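Local coordinates for protein ORF34P2 (Lactococcus phage p2, PDB 2WKD) that binds single-stranded DNA, probably with nanomolar affinity and no sequence specificity, serving the phage as an SSB protein of the OB clan, at residues 23-28 / 50-55. The protein carries 2 engineered substitutions. Sequence-based numbering, arbitrary orientation.
Sequences GDKKII and MPDFIQ. Engineered in segment 50-55: M50 (natural residue Leu).
The carboxylate of D52 is the flat group that meets the opposite segment: K25 NZ reaches its OD1 from the syn side at 3.0 Å, 29° out of the carboxylate plane, in a salt bridge. K25 gets there because its chain bends at chi2 (-61°) and then runs extended to the ammonium. Within 50-55, I54 CG1 lies 4.0 Å above one face of the F53 ring, offset toward its rim; both residues belong to the type I turn from P51 to I54. The backbones meet next to the antiparallel strands 25-31 and 45-49, where M50 N donates to K26 O (2.9 Å) in a nearly straight bond (N-H...O 167°). Alongside it, one water joins K26 N to M50 O while another links K25 NZ to that oxygen. K26 NZ bonds I54 O weakly at 3.3 Å, seconded by a water. On the buried side, the engineered selenomethionine M50 folds its CE against I28 CD1, tightly at 3.4 Å. Two lysines and ordered water thus hold the turn 51-54 to strand 25-31, through a carboxylate and backbone carbonyls, with apolar packing beneath.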
loop_
_atom_site.group_PDB
_atom_site.type_symbol
_atom_site.label_atom_id
_atom_site.label_comp_id
_atom_site.label_asym_id
_atom_site.label_seq_id
_atom_site.Cartn_x
_atom_site.Cartn_y
_atom_site.Cartn_z
ATOM N N GLY A 23 12.881 20.903 13.956
ATOM C CA GLY A 23 13.795 21.490 12.966
ATOM C C GLY A 23 13.407 21.172 11.534
ATOM O O GLY A 23 12.354 20.583 11.301
ATOM N N ASP A 24 14.268 21.538 10.584
ATOM C CA ASP A 24 14.067 21.253 9.154
ATOM C C ASP A 24 13.768 19.768 8.916
ATOM O O ASP A 24 14.522 18.905 9.372
ATOM C CB ASP A 24 15.333 21.596 8.347
ATOM C CG ASP A 24 15.558 23.095 8.195
ATOM O OD1 ASP A 24 14.789 23.908 8.763
ATOM O OD2 ASP A 24 16.525 23.454 7.499
ATOM N N LYS A 25 12.692 19.484 8.189
ATOM C CA LYS A 25 12.441 18.127 7.712
ATOM C C LYS A 25 12.056 18.153 6.266
ATOM O O LYS A 25 11.304 19.043 5.830
ATOM C CB LYS A 25 11.321 17.433 8.495
ATOM C CG LYS A 25 11.593 17.230 9.977
ATOM C CD LYS A 25 12.812 16.353 10.209
ATOM C CE LYS A 25 12.950 15.989 11.678
ATOM N NZ LYS A 25 14.071 15.026 11.862
ATOM N N LYS A 26 12.574 17.173 5.530
ATOM C CA LYS A 26 12.076 16.858 4.210
ATOM C C LYS A 26 10.773 16.084 4.344
ATOM O O LYS A 26 10.647 15.192 5.204
ATOM C CB LYS A 26 13.095 16.038 3.418
ATOM C CG LYS A 26 14.275 16.823 2.876
ATOM C CD LYS A 26 15.093 15.941 1.938
ATOM C CE LYS A 26 16.347 16.667 1.456
ATOM N NZ LYS A 26 17.278 17.057 2.558
ATOM N N ILE A 27 9.794 16.439 3.521
ATOM C CA ILE A 27 8.551 15.669 3.414
ATOM C C ILE A 27 8.373 15.259 1.955
ATOM O O ILE A 27 8.384 16.118 1.060
ATOM C CB ILE A 27 7.305 16.468 3.858
ATOM C CG1 ILE A 27 7.428 16.914 5.314
ATOM C CG2 ILE A 27 6.030 15.634 3.659
ATOM C CD1 ILE A 27 6.265 17.793 5.788
ATOM N N ILE A 28 8.226 13.952 1.728
ATOM C CA ILE A 28 7.998 13.417 0.388
ATOM C C ILE A 28 6.517 13.083 0.203
ATOM O O ILE A 28 5.832 12.704 1.158
ATOM C CB ILE A 28 8.902 12.176 0.097
ATOM C CG1 ILE A 28 9.030 11.941 -1.416
ATOM C CG2 ILE A 28 8.393 10.928 0.849
ATOM C CD1 ILE A 28 10.016 10.851 -1.816
HETATM N N MSE A 50 11.228 12.425 6.016
HETATM C CA MSE A 50 12.480 11.749 5.687
HETATM C C MSE A 50 13.443 11.895 6.857
HETATM O O MSE A 50 13.464 12.944 7.511
HETATM C CB MSE A 50 13.146 12.383 4.453
HETATM C CG MSE A 50 12.298 12.418 3.206
HETATM SE SE MSE A 50 12.226 10.663 2.323
HETATM C CE MSE A 50 12.450 11.295 0.535
ATOM N N PRO A 51 14.260 10.852 7.117
ATOM C CA PRO A 51 15.368 10.969 8.075
ATOM C C PRO A 51 16.374 12.037 7.617
ATOM O O PRO A 51 16.458 12.334 6.423
ATOM C CB PRO A 51 16.032 9.581 8.064
ATOM C CG PRO A 51 15.344 8.765 7.022
ATOM C CD PRO A 51 14.084 9.482 6.594
ATOM N N ASP A 52 17.141 12.585 8.557
ATOM C CA ASP A 52 18.036 13.716 8.268
ATOM C C ASP A 52 19.094 13.412 7.209
ATOM O O ASP A 52 19.495 14.302 6.487
ATOM C CB ASP A 52 18.722 14.224 9.540
ATOM C CG ASP A 52 17.754 14.883 10.525
ATOM O OD1 ASP A 52 16.594 15.189 10.159
ATOM O OD2 ASP A 52 18.173 15.103 11.689
ATOM N N PHE A 53 19.540 12.160 7.109
ATOM C CA PHE A 53 20.637 11.830 6.181
ATOM C C PHE A 53 20.224 11.818 4.696
ATOM O O PHE A 53 21.080 11.920 3.809
ATOM C CB PHE A 53 21.274 10.493 6.562
ATOM C CG PHE A 53 20.485 9.302 6.108
ATOM C CD1 PHE A 53 20.764 8.700 4.884
ATOM C CD2 PHE A 53 19.460 8.783 6.898
ATOM C CE1 PHE A 53 20.033 7.602 4.463
ATOM C CE2 PHE A 53 18.732 7.685 6.484
ATOM C CZ PHE A 53 19.012 7.097 5.268
ATOM N N ILE A 54 18.924 11.685 4.429
ATOM C CA ILE A 54 18.408 11.683 3.067
ATOM C C ILE A 54 18.697 13.006 2.380
ATOM O O ILE A 54 18.525 14.056 2.977
ATOM C CB ILE A 54 16.882 11.338 3.036
ATOM C CG1 ILE A 54 16.659 9.873 3.450
ATOM C CG2 ILE A 54 16.281 11.582 1.659
ATOM C CD1 ILE A 54 17.351 8.851 2.547
ATOM N N GLN A 55 19.139 12.932 1.125
ATOM C CA GLN A 55 19.461 14.104 0.309
ATOM C C GLN A 55 18.635 14.157 -0.977
ATOM O O GLN A 55 18.201 13.131 -1.485
ATOM C CB GLN A 55 20.954 14.111 -0.025
ATOM C CG GLN A 55 21.819 14.476 1.182
ATOM C CD GLN A 55 23.173 15.001 0.788
ATOM O OE1 GLN A 55 24.080 14.229 0.460
ATOM N NE2 GLN A 55 23.331 16.330 0.824
HETATM O O HOH W 1 15.956 16.849 8.347
HETATM O O HOH W 2 12.686 12.845 10.218
HETATM O O HOH W 3 14.644 15.297 6.556
HETATM O O HOH W 4 16.939 15.172 5.045
#